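Local coordinates for TnpArep for protein (Escherichia coli, PDB 4ER8) that binds the hairpins of repetitive extragenic palindromes and cleaves and recombines the mosaic DNA elements that contain them, at residues 115-120 / 144-149; 64-69 / 74-79. One frame throughout, in Å; residues are numbered along the deposited sequence.

Interaction 1: 115-120 / 144-149; sequences YIYINP and GLYPID. With NI (nickel (II) ion), chain C.
Tyr117 and Tyr146 each carry CG beside the backbone N and anti to the carbonyl carbon (chi1 -59° and -76°), a choice that swings both rings into the space between helix 106-122 and the loop after helix 137-142. There they make a T-shaped pair. The ring of Tyr117 brings one edge, the CD1-CE1 side, over a face of Tyr146 near that ring's rim; the planes stand 87° apart and the centroids 5.5 Å. The nearest approach is CE1 of Tyr117 to CE1 of Tyr146, at 3.9 Å, while CD1 of Tyr117 lies 4.1 Å from CZ of Tyr146. Weakly positive ring hydrogens thus point into a pi cloud, and the contact rests on these two rings alone.

Tyrosine suits both places because its flat ring packs while its hydroxyl reaches on to polar partners. Tyr117 OH is hydrogen-bonded to Thr136 and Asp140, and Tyr146 OH to Asp114, three residues before Tyr117 on helix 106-122, so each ring is held at its far end as well. Further edge-to-face pairs, Tyr117 with Phe137 and Tyr146 with Trp150, extend the aromatic cluster.

Two residues on from Tyr117, Asn119 serves another direction: its OD1 binds nickel at 2.2 Å. An amide oxygen is a neutral ligand, which probably leaves the site less negative than a second carboxylate beside Glu161 would. Asn119 N donates to Ile116 O at 3.1 Å, and the helix kinks at Pro120, whose nitrogen has no hydrogen to give to the preceding turn. The helix turns Tyr117 toward the loop and Asn119 toward a metal site completed by His59, His61, His123 and Glu161, in which His59 and His61 form the His-hydrophobic-His motif that defines the HUH nucleases.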
ATOM      1  N   TYR A 115      -0.226 -10.752   3.081  1.00 36.99           N
ATOM      2  CA  TYR A 115      -0.043  -9.827   4.163  1.00 36.66           C
ATOM      3  C   TYR A 115      -0.903  -8.603   3.904  1.00 37.69           C
ATOM      4  O   TYR A 115      -1.496  -8.026   4.832  1.00 38.05           O
ATOM      5  CB  TYR A 115       1.395  -9.369   4.240  1.00 35.38           C
ATOM      6  CG  TYR A 115       1.612  -8.532   5.474  1.00 35.39           C
ATOM      7  CD1 TYR A 115       2.118  -9.097   6.653  1.00 32.13           C
ATOM      8  CD2 TYR A 115       1.300  -7.175   5.484  1.00 35.91           C
ATOM      9  CE1 TYR A 115       2.345  -8.320   7.785  1.00 30.44           C
ATOM     10  CE2 TYR A 115       1.533  -6.379   6.629  1.00 34.52           C
ATOM     11  CZ  TYR A 115       2.048  -6.966   7.767  1.00 33.43           C
ATOM     12  OH  TYR A 115       2.217  -6.197   8.903  1.00 37.11           O
ATOM     13  N   ILE A 116      -0.957  -8.189   2.638  1.00 37.09           N
ATOM     14  CA  ILE A 116      -1.726  -7.034   2.358  1.00 37.31           C
ATOM     15  C   ILE A 116      -3.200  -7.287   2.662  1.00 37.93           C
ATOM     16  O   ILE A 116      -3.781  -6.547   3.461  1.00 37.57           O
ATOM     17  CB  ILE A 116      -1.490  -6.513   0.954  1.00 37.45           C
ATOM     18  CG1 ILE A 116      -0.166  -5.725   0.948  1.00 37.34           C
ATOM     19  CG2 ILE A 116      -2.688  -5.650   0.538  1.00 34.73           C
ATOM     20  CD1 ILE A 116       0.567  -5.709  -0.339  1.00 35.04           C
ATOM     21  N   TYR A 117      -3.767  -8.348   2.079  1.00 37.45           N
ATOM     22  CA  TYR A 117      -5.191  -8.623   2.216  1.00 37.84           C
ATOM     23  C   TYR A 117      -5.597  -9.036   3.634  1.00 37.89           C
ATOM     24  O   TYR A 117      -6.732  -8.793   4.034  1.00 38.16           O
ATOM     25  CB  TYR A 117      -5.709  -9.625   1.150  1.00 37.57           C
ATOM     26  CG  TYR A 117      -5.492  -9.134  -0.281  1.00 38.75           C
ATOM     27  CD1 TYR A 117      -5.065 -10.003  -1.302  1.00 39.05           C
ATOM     28  CD2 TYR A 117      -5.674  -7.784  -0.609  1.00 37.47           C
ATOM     29  CE1 TYR A 117      -4.838  -9.522  -2.609  1.00 37.26           C
ATOM     30  CE2 TYR A 117      -5.462  -7.314  -1.896  1.00 36.49           C
ATOM     31  CZ  TYR A 117      -5.033  -8.174  -2.885  1.00 38.11           C
ATOM     32  OH  TYR A 117      -4.822  -7.666  -4.158  1.00 40.43           O
ATOM     33  N   ILE A 118      -4.687  -9.646   4.386  1.00 37.76           N
ATOM     34  CA  ILE A 118      -4.944  -9.980   5.786  1.00 37.77           C
ATOM     35  C   ILE A 118      -4.896  -8.776   6.710  1.00 38.13           C
ATOM     36  O   ILE A 118      -5.387  -8.807   7.832  1.00 38.54           O
ATOM     37  CB  ILE A 118      -3.937 -10.999   6.293  1.00 37.94           C
ATOM     38  CG1 ILE A 118      -4.368 -12.392   5.861  1.00 39.48           C
ATOM     39  CG2 ILE A 118      -3.835 -10.990   7.794  1.00 37.07           C
ATOM     40  CD1 ILE A 118      -3.179 -13.367   5.779  1.00 44.71           C
ATOM     41  N   ASN A 119      -4.280  -7.712   6.246  1.00 38.42           N
ATOM     42  CA  ASN A 119      -3.956  -6.640   7.149  1.00 38.36           C
ATOM     43  C   ASN A 119      -5.181  -6.082   7.918  1.00 38.60           C
ATOM     44  O   ASN A 119      -5.136  -5.911   9.145  1.00 37.43           O
ATOM     45  CB  ASN A 119      -3.240  -5.543   6.398  1.00 37.59           C
ATOM     46  CG  ASN A 119      -2.218  -4.902   7.217  1.00 37.31           C
ATOM     47  OD1 ASN A 119      -2.081  -3.679   7.216  1.00 38.76           O
ATOM     48  ND2 ASN A 119      -1.470  -5.715   7.952  1.00 37.20           N
ATOM     49  N   PRO A 120      -6.288  -5.824   7.197  1.00 38.93           N
ATOM     50  CA  PRO A 120      -7.437  -5.224   7.910  1.00 39.12           C
ATOM     51  C   PRO A 120      -7.799  -6.048   9.130  1.00 40.58           C
ATOM     52  O   PRO A 120      -8.356  -5.517  10.117  1.00 41.30           O
ATOM     53  CB  PRO A 120      -8.541  -5.264   6.881  1.00 38.32           C
ATOM     54  CG  PRO A 120      -7.780  -5.074   5.550  1.00 38.52           C
ATOM     55  CD  PRO A 120      -6.465  -5.833   5.730  1.00 37.84           C
ATOM     56  N   GLY A 144      -9.694 -14.940 -11.106  1.00 59.10           N
ATOM     57  CA  GLY A 144      -9.723 -16.170 -10.305  1.00 58.29           C
ATOM     58  C   GLY A 144      -8.508 -16.318  -9.426  1.00 57.26           C
ATOM     59  O   GLY A 144      -7.871 -17.374  -9.413  1.00 57.43           O
ATOM     60  N   LEU A 145      -8.190 -15.246  -8.707  1.00 56.55           N
ATOM     61  CA  LEU A 145      -6.992 -15.175  -7.895  1.00 55.56           C
ATOM     62  C   LEU A 145      -7.214 -15.681  -6.494  1.00 54.34           C
ATOM     63  O   LEU A 145      -6.494 -16.577  -6.032  1.00 53.76           O
ATOM     64  CB  LEU A 145      -6.484 -13.749  -7.833  1.00 56.40           C
ATOM     65  CG  LEU A 145      -5.311 -13.441  -8.768  1.00 58.03           C
ATOM     66  CD1 LEU A 145      -4.061 -14.247  -8.316  1.00 59.65           C
ATOM     67  CD2 LEU A 145      -5.673 -13.669 -10.254  1.00 57.74           C
ATOM     68  N   TYR A 146      -8.219 -15.111  -5.831  1.00 52.70           N
ATOM     69  CA  TYR A 146      -8.560 -15.506  -4.456  1.00 51.71           C
ATOM     70  C   TYR A 146     -10.030 -15.905  -4.265  1.00 50.42           C
ATOM     71  O   TYR A 146     -10.920 -15.211  -4.757  1.00 49.83           O
ATOM     72  CB  TYR A 146      -8.242 -14.361  -3.473  1.00 51.50           C
ATOM     73  CG  TYR A 146      -6.776 -14.184  -3.138  1.00 50.69           C
ATOM     74  CD1 TYR A 146      -5.946 -13.493  -4.001  1.00 51.16           C
ATOM     75  CD2 TYR A 146      -6.227 -14.672  -1.946  1.00 50.10           C
ATOM     76  CE1 TYR A 146      -4.602 -13.300  -3.731  1.00 49.46           C
ATOM     77  CE2 TYR A 146      -4.869 -14.462  -1.643  1.00 49.82           C
ATOM     78  CZ  TYR A 146      -4.049 -13.770  -2.561  1.00 48.47           C
ATOM     79  OH  TYR A 146      -2.687 -13.534  -2.369  1.00 42.44           O
ATOM     80  N   PRO A 147     -10.278 -16.976  -3.486  1.00 49.63           N
ATOM     81  CA  PRO A 147     -11.667 -17.238  -3.118  1.00 49.11           C
ATOM     82  C   PRO A 147     -12.182 -16.116  -2.177  1.00 49.40           C
ATOM     83  O   PRO A 147     -11.532 -15.746  -1.184  1.00 48.69           O
ATOM     84  CB  PRO A 147     -11.570 -18.569  -2.356  1.00 48.84           C
ATOM     85  CG  PRO A 147     -10.228 -18.489  -1.627  1.00 47.85           C
ATOM     86  CD  PRO A 147      -9.329 -17.650  -2.561  1.00 49.50           C
ATOM     87  N   ILE A 148     -13.348 -15.578  -2.488  1.00 49.48           N
ATOM     88  CA  ILE A 148     -13.960 -14.552  -1.678  1.00 48.75           C
ATOM     89  C   ILE A 148     -13.865 -14.887  -0.186  1.00 48.69           C
ATOM     90  O   ILE A 148     -13.687 -13.994   0.624  1.00 49.03           O
ATOM     91  CB  ILE A 148     -15.433 -14.307  -2.187  1.00 49.63           C
ATOM     92  CG1 ILE A 148     -15.879 -12.852  -1.966  1.00 50.14           C
ATOM     93  CG2 ILE A 148     -16.451 -15.380  -1.668  1.00 48.45           C
ATOM     94  CD1 ILE A 148     -16.525 -12.625  -0.617  1.00 52.07           C
ATOM     95  N   ASP A 149     -13.924 -16.169   0.178  1.00 48.75           N
ATOM     96  CA  ASP A 149     -13.918 -16.566   1.607  1.00 49.15           C
ATOM     97  C   ASP A 149     -12.527 -16.848   2.171  1.00 49.19           C
ATOM     98  O   ASP A 149     -12.391 -17.353   3.295  1.00 49.02           O
ATOM     99  CB  ASP A 149     -14.856 -17.756   1.903  1.00 48.70           C
ATOM    100  CG  ASP A 149     -14.502 -19.024   1.106  1.00 50.61           C
ATOM    101  OD1 ASP A 149     -14.995 -20.096   1.523  1.00 49.42           O
ATOM    102  OD2 ASP A 149     -13.748 -18.968   0.080  1.00 51.99           O
TER
HETATM  103 NI    NI C 201      -0.769  -2.413   8.382  1.00 38.93          NI

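Interaction 2: 64-69 / 74-79; sequences WTLPEG and SSRWRE. With nucleotides of chain B.
Trp64, near the end of strand 59-65, reaches across to helix 73-87 and stacks on Trp77. The stack is offset: the six-membered ring of Trp64 lies against the five-membered ring of Trp77, centroids 4.2 Å apart and planes inclined by 27°. Trp64 CH2 sits over the centre of the Trp77 indole, and CZ3 of Trp64 also meets CB of Arg76 at 3.7 Å. Two indoles can share a broad area of surface here, and Phe16 and Phe98 bring further rings against Trp77, Phe48 against Trp64. Were Trp77 an alanine, Trp64 would lose its stacking partner on the helix and a gap would probably open between strand and helix.

Strand and helix here begin the split beta-alpha-beta crossover of an RNA-recognition-motif-like fold, in which helix 73-87 leads from strand 59-65 to strand 99-102, with strand 13-19 lying between them in the sheet.

Leu66, just past the strand, lays its branched end over one face of the Arg76 guanidinium, CD1 standing 3.4 Å from NH1 of Arg76. The arginine suits this place because its CB lies against Trp64, and its chain, extended from CG to NE, carries CD and the guanidinium along Leu66. Pro67 follows with CD 3.7 Å from NH2 of Arg76. The buried guanidinium of Arg76 is met by a salt bridge to Asp70 and by the carbonyl oxygens of Arg46 and Pro47. Next, Glu68 OE1 accepts from the N-H of Gly69, whose positive phi (73°) favours glycine.

The helix's other side faces DNA. Ser74 OG, small enough to come close, donates to OP1 of DC31 of chain B at 2.6 Å, while Arg78 bends so that NE donates to O2 of DT29 of chain B at 3.3 Å.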
ATOM      1  N   TRP A  64       3.944  -2.744  -6.081  1.00 35.58           N
ATOM      2  CA  TRP A  64       4.012  -2.205  -7.463  1.00 36.96           C
ATOM      3  C   TRP A  64       5.037  -2.919  -8.303  1.00 37.77           C
ATOM      4  O   TRP A  64       6.021  -3.462  -7.797  1.00 37.55           O
ATOM      5  CB  TRP A  64       4.465  -0.740  -7.532  1.00 36.44           C
ATOM      6  CG  TRP A  64       3.675   0.252  -6.797  1.00 36.36           C
ATOM      7  CD1 TRP A  64       2.436   0.090  -6.284  1.00 35.76           C
ATOM      8  CD2 TRP A  64       4.052   1.611  -6.542  1.00 35.70           C
ATOM      9  NE1 TRP A  64       2.035   1.254  -5.662  1.00 37.63           N
ATOM     10  CE2 TRP A  64       3.004   2.208  -5.829  1.00 36.46           C
ATOM     11  CE3 TRP A  64       5.183   2.374  -6.841  1.00 35.39           C
ATOM     12  CZ2 TRP A  64       3.054   3.546  -5.381  1.00 38.28           C
ATOM     13  CZ3 TRP A  64       5.239   3.715  -6.393  1.00 36.71           C
ATOM     14  CH2 TRP A  64       4.181   4.277  -5.671  1.00 36.78           C
ATOM     15  N   THR A  65       4.837  -2.868  -9.603  1.00 39.59           N
ATOM     16  CA  THR A  65       5.824  -3.384 -10.536  1.00 41.73           C
ATOM     17  C   THR A  65       5.966  -2.288 -11.555  1.00 43.25           C
ATOM     18  O   THR A  65       4.972  -1.836 -12.137  1.00 43.86           O
ATOM     19  CB  THR A  65       5.332  -4.647 -11.248  1.00 41.79           C
ATOM     20  OG1 THR A  65       5.251  -5.721 -10.304  1.00 42.00           O
ATOM     21  CG2 THR A  65       6.283  -5.031 -12.404  1.00 41.26           C
ATOM     22  N   LEU A  66       7.191  -1.849 -11.766  1.00 44.55           N
ATOM     23  CA  LEU A  66       7.408  -0.714 -12.632  1.00 46.32           C
ATOM     24  C   LEU A  66       7.787  -1.185 -14.045  1.00 47.68           C
ATOM     25  O   LEU A  66       8.374  -2.268 -14.200  1.00 48.38           O
ATOM     26  CB  LEU A  66       8.480   0.234 -12.049  1.00 45.65           C
ATOM     27  CG  LEU A  66       8.319   0.896 -10.675  1.00 45.28           C
ATOM     28  CD1 LEU A  66       9.296   2.044 -10.538  1.00 47.24           C
ATOM     29  CD2 LEU A  66       6.946   1.411 -10.399  1.00 44.65           C
ATOM     30  N   PRO A  67       7.475  -0.356 -15.065  1.00 48.53           N
ATOM     31  CA  PRO A  67       7.774  -0.570 -16.465  1.00 49.00           C
ATOM     32  C   PRO A  67       9.209  -1.009 -16.681  1.00 49.81           C
ATOM     33  O   PRO A  67      10.055  -0.836 -15.806  1.00 50.14           O
ATOM     34  CB  PRO A  67       7.594   0.823 -17.047  1.00 49.60           C
ATOM     35  CG  PRO A  67       6.505   1.424 -16.208  1.00 48.90           C
ATOM     36  CD  PRO A  67       6.825   0.957 -14.844  1.00 48.86           C
ATOM     37  N   GLU A  68       9.489  -1.588 -17.839  1.00 50.77           N
ATOM     38  CA  GLU A  68      10.847  -2.025 -18.128  1.00 51.20           C
ATOM     39  C   GLU A  68      11.691  -0.763 -18.158  1.00 49.83           C
ATOM     40  O   GLU A  68      11.197   0.280 -18.551  1.00 49.51           O
ATOM     41  CB  GLU A  68      10.917  -2.782 -19.457  1.00 51.91           C
ATOM     42  CG  GLU A  68      12.178  -3.636 -19.590  1.00 57.35           C
ATOM     43  CD  GLU A  68      12.469  -4.466 -18.300  1.00 64.00           C
ATOM     44  OE1 GLU A  68      13.209  -3.943 -17.401  1.00 64.29           O
ATOM     45  OE2 GLU A  68      11.940  -5.618 -18.192  1.00 64.58           O
ATOM     46  N   GLY A  69      12.933  -0.850 -17.707  1.00 49.03           N
ATOM     47  CA  GLY A  69      13.841   0.309 -17.693  1.00 48.81           C
ATOM     48  C   GLY A  69      13.575   1.401 -16.657  1.00 48.78           C
ATOM     49  O   GLY A  69      14.306   2.373 -16.604  1.00 48.92           O
ATOM     50  N   SER A  74      10.266   6.491  -6.280  1.00 35.32           N
ATOM     51  CA  SER A  74      10.389   7.672  -5.432  1.00 36.27           C
ATOM     52  C   SER A  74       9.468   8.789  -5.900  1.00 37.42           C
ATOM     53  O   SER A  74       8.539   9.226  -5.169  1.00 37.06           O
ATOM     54  CB  SER A  74      11.838   8.150  -5.356  1.00 36.27           C
ATOM     55  OG  SER A  74      12.620   7.313  -4.519  1.00 32.21           O
ATOM     56  N   SER A  75       9.684   9.202  -7.144  1.00 38.14           N
ATOM     57  CA  SER A  75       8.810  10.211  -7.760  1.00 39.11           C
ATOM     58  C   SER A  75       7.367   9.837  -7.594  1.00 39.65           C
ATOM     59  O   SER A  75       6.548  10.643  -7.141  1.00 40.18           O
ATOM     60  CB  SER A  75       9.138  10.304  -9.224  1.00 38.92           C
ATOM     61  OG  SER A  75      10.496  10.645  -9.356  1.00 40.31           O
ATOM     62  N   ARG A  76       7.052   8.594  -7.950  1.00 40.33           N
ATOM     63  CA  ARG A  76       5.683   8.175  -7.942  1.00 41.47           C
ATOM     64  C   ARG A  76       5.063   8.397  -6.572  1.00 42.17           C
ATOM     65  O   ARG A  76       3.964   8.907  -6.491  1.00 42.63           O
ATOM     66  CB  ARG A  76       5.534   6.743  -8.461  1.00 41.63           C
ATOM     67  CG  ARG A  76       5.952   6.585  -9.952  1.00 44.14           C
ATOM     68  CD  ARG A  76       5.917   5.119 -10.377  1.00 44.72           C
ATOM     69  NE  ARG A  76       6.083   4.856 -11.804  1.00 46.63           N
ATOM     70  CZ  ARG A  76       7.247   4.784 -12.463  1.00 51.53           C
ATOM     71  NH1 ARG A  76       8.401   5.019 -11.852  1.00 54.01           N
ATOM     72  NH2 ARG A  76       7.270   4.474 -13.766  1.00 51.40           N
ATOM     73  N   TRP A  77       5.782   8.070  -5.490  1.00 42.79           N
ATOM     74  CA  TRP A  77       5.218   8.231  -4.167  1.00 42.77           C
ATOM     75  C   TRP A  77       5.178   9.690  -3.846  1.00 43.24           C
ATOM     76  O   TRP A  77       4.317  10.149  -3.083  1.00 43.34           O
ATOM     77  CB  TRP A  77       6.045   7.520  -3.103  1.00 43.24           C
ATOM     78  CG  TRP A  77       5.610   6.125  -2.829  1.00 42.67           C
ATOM     79  CD1 TRP A  77       6.384   5.028  -2.865  1.00 42.72           C
ATOM     80  CD2 TRP A  77       4.293   5.679  -2.479  1.00 43.69           C
ATOM     81  NE1 TRP A  77       5.644   3.911  -2.579  1.00 43.33           N
ATOM     82  CE2 TRP A  77       4.354   4.283  -2.329  1.00 43.62           C
ATOM     83  CE3 TRP A  77       3.065   6.322  -2.295  1.00 44.92           C
ATOM     84  CZ2 TRP A  77       3.245   3.508  -1.987  1.00 45.19           C
ATOM     85  CZ3 TRP A  77       1.957   5.556  -1.937  1.00 45.42           C
ATOM     86  CH2 TRP A  77       2.058   4.158  -1.794  1.00 46.51           C
ATOM     87  N   ARG A  78       6.123  10.437  -4.389  1.00 43.57           N
ATOM     88  CA  ARG A  78       6.165  11.837  -4.011  1.00 44.39           C
ATOM     89  C   ARG A  78       4.949  12.537  -4.575  1.00 45.12           C
ATOM     90  O   ARG A  78       4.278  13.306  -3.867  1.00 44.80           O
ATOM     91  CB  ARG A  78       7.434  12.519  -4.445  1.00 44.06           C
ATOM     92  CG  ARG A  78       7.496  13.909  -3.912  1.00 44.54           C
ATOM     93  CD  ARG A  78       8.099  14.854  -4.885  1.00 41.01           C
ATOM     94  NE  ARG A  78       9.557  14.760  -5.054  1.00 39.22           N
ATOM     95  CZ  ARG A  78      10.150  14.561  -6.227  1.00 40.09           C
ATOM     96  NH1 ARG A  78       9.415  14.402  -7.354  1.00 41.48           N
ATOM     97  NH2 ARG A  78      11.471  14.530  -6.280  1.00 39.15           N
ATOM     98  N   GLU A  79       4.621  12.220  -5.820  1.00 45.72           N
ATOM     99  CA  GLU A  79       3.456  12.829  -6.391  1.00 47.21           C
ATOM    100  C   GLU A  79       2.199  12.353  -5.671  1.00 48.64           C
ATOM    101  O   GLU A  79       1.348  13.169  -5.301  1.00 50.57           O
ATOM    102  CB  GLU A  79       3.394  12.620  -7.907  1.00 47.58           C
ATOM    103  CG  GLU A  79       4.523  13.320  -8.747  1.00 47.59           C
ATOM    104  CD  GLU A  79       4.712  14.836  -8.449  1.00 51.23           C
ATOM    105  OE1 GLU A  79       3.737  15.524  -7.994  1.00 50.93           O
ATOM    106  OE2 GLU A  79       5.844  15.336  -8.691  1.00 51.42           O
TER
ATOM    107  P    DC B  30       7.831  11.534   0.819  1.00 43.28           P
ATOM    108  OP1  DC B  30       7.208  10.200   0.844  1.00 43.46           O
ATOM    109  OP2  DC B  30       8.239  12.156   2.109  1.00 41.14           O
ATOM    110  O5'  DC B  30       9.142  11.539  -0.123  1.00 40.88           O
ATOM    111  C5'  DC B  30       9.061  11.046  -1.426  1.00 40.96           C
ATOM    112  C4'  DC B  30      10.390  11.152  -2.166  1.00 40.39           C
ATOM    113  O4'  DC B  30      10.720  12.536  -2.311  1.00 41.48           O
ATOM    114  C3'  DC B  30      11.605  10.561  -1.501  1.00 37.34           C
ATOM    115  O3'  DC B  30      11.727   9.261  -1.978  1.00 37.69           O
ATOM    116  C2'  DC B  30      12.750  11.408  -2.017  1.00 37.70           C
ATOM    117  C1'  DC B  30      12.113  12.760  -2.246  1.00 40.36           C
ATOM    118  N1   DC B  30      12.309  13.818  -1.180  1.00 41.99           N
ATOM    119  C2   DC B  30      13.384  14.678  -1.221  1.00 42.93           C
ATOM    120  O2   DC B  30      14.195  14.514  -2.120  1.00 43.02           O
ATOM    121  N3   DC B  30      13.534  15.652  -0.265  1.00 46.47           N
ATOM    122  C4   DC B  30      12.627  15.767   0.715  1.00 45.79           C
ATOM    123  N4   DC B  30      12.781  16.718   1.621  1.00 44.28           N
ATOM    124  C5   DC B  30      11.499  14.907   0.784  1.00 46.49           C
ATOM    125  C6   DC B  30      11.382  13.970  -0.183  1.00 45.78           C
ATOM    126  P    DT B  29       3.265  16.455   1.311  1.00 51.12           P
ATOM    127  OP1  DT B  29       2.205  15.521   0.837  1.00 49.76           O
ATOM    128  OP2  DT B  29       3.359  16.863   2.731  1.00 48.75           O
ATOM    129  O5'  DT B  29       4.711  16.011   0.751  1.00 47.01           O
ATOM    130  C5'  DT B  29       4.707  15.313  -0.505  1.00 46.27           C
ATOM    131  C4'  DT B  29       6.038  14.642  -0.791  1.00 44.58           C
ATOM    132  O4'  DT B  29       6.952  15.680  -1.116  1.00 46.00           O
ATOM    133  C3'  DT B  29       6.678  13.885   0.372  1.00 44.77           C
ATOM    134  O3'  DT B  29       6.881  12.510  -0.007  1.00 42.34           O
ATOM    135  C2'  DT B  29       7.946  14.666   0.698  1.00 44.74           C
ATOM    136  C1'  DT B  29       8.219  15.381  -0.610  1.00 46.82           C
ATOM    137  N1   DT B  29       8.901  16.692  -0.424  1.00 46.57           N
ATOM    138  C2   DT B  29       9.883  17.042  -1.313  1.00 47.76           C
ATOM    139  O2   DT B  29      10.206  16.332  -2.227  1.00 51.39           O
ATOM    140  N3   DT B  29      10.481  18.252  -1.100  1.00 48.34           N
ATOM    141  C4   DT B  29      10.162  19.109  -0.064  1.00 46.98           C
ATOM    142  O4   DT B  29      10.713  20.167   0.105  1.00 49.35           O
ATOM    143  C5   DT B  29       9.142  18.691   0.828  1.00 46.43           C
ATOM    144  C7   DT B  29       8.803  19.594   1.961  1.00 46.90           C
ATOM    145  C6   DT B  29       8.542  17.512   0.620  1.00 45.16           C
ATOM    146  P    DC B  31      12.706   8.246  -1.245  1.00 37.01           P
ATOM    147  OP1  DC B  31      12.646   6.991  -1.988  1.00 39.53           O
ATOM    148  OP2  DC B  31      12.405   8.321   0.173  1.00 33.18           O
ATOM    149  O5'  DC B  31      14.159   8.846  -1.490  1.00 36.35           O
ATOM    150  C5'  DC B  31      14.823   8.857  -2.780  1.00 34.56           C
ATOM    151  C4'  DC B  31      16.279   9.298  -2.610  1.00 32.32           C
ATOM    152  O4'  DC B  31      16.222  10.668  -2.127  1.00 31.76           O
ATOM    153  C3'  DC B  31      17.105   8.509  -1.567  1.00 32.73           C
ATOM    154  O3'  DC B  31      18.132   7.993  -2.290  1.00 36.41           O
ATOM    155  C2'  DC B  31      17.662   9.543  -0.607  1.00 32.18           C
ATOM    156  C1'  DC B  31      17.273  10.876  -1.228  1.00 34.09           C
ATOM    157  N1   DC B  31      16.673  11.753  -0.234  1.00 39.76           N
ATOM    158  C2   DC B  31      17.314  12.929   0.115  1.00 38.39           C
ATOM    159  O2   DC B  31      18.385  13.146  -0.476  1.00 38.22           O
ATOM    160  N3   DC B  31      16.727  13.727   1.054  1.00 37.47           N
ATOM    161  C4   DC B  31      15.555  13.408   1.644  1.00 39.31           C
ATOM    162  N4   DC B  31      14.959  14.214   2.580  1.00 37.59           N
ATOM    163  C5   DC B  31      14.915  12.190   1.294  1.00 40.89           C
ATOM    164  C6   DC B  31      15.489  11.411   0.368  1.00 42.54           C
TER

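From the N terminus, strands 13-19 and 49-55 come first, and interaction 2 then closes a short loop between the end of strand 59-65 and the start of helix 73-87. The chain passes through strand 99-102 into helix 106-122, where interaction 1 opens; it closes only at 144-149, after a longer loop holding helix 137-142. The two loops lie in series, neither nesting nor crossing. The centres of interactions 1 and 2 are about 24 Å apart, on opposite sides of the chain's centre, and the two do not touch. Interaction 2 ties sheet to DNA-facing helix, whereas interaction 1 ties the metal-binding helix to the C-terminal region, which later supplies Glu161.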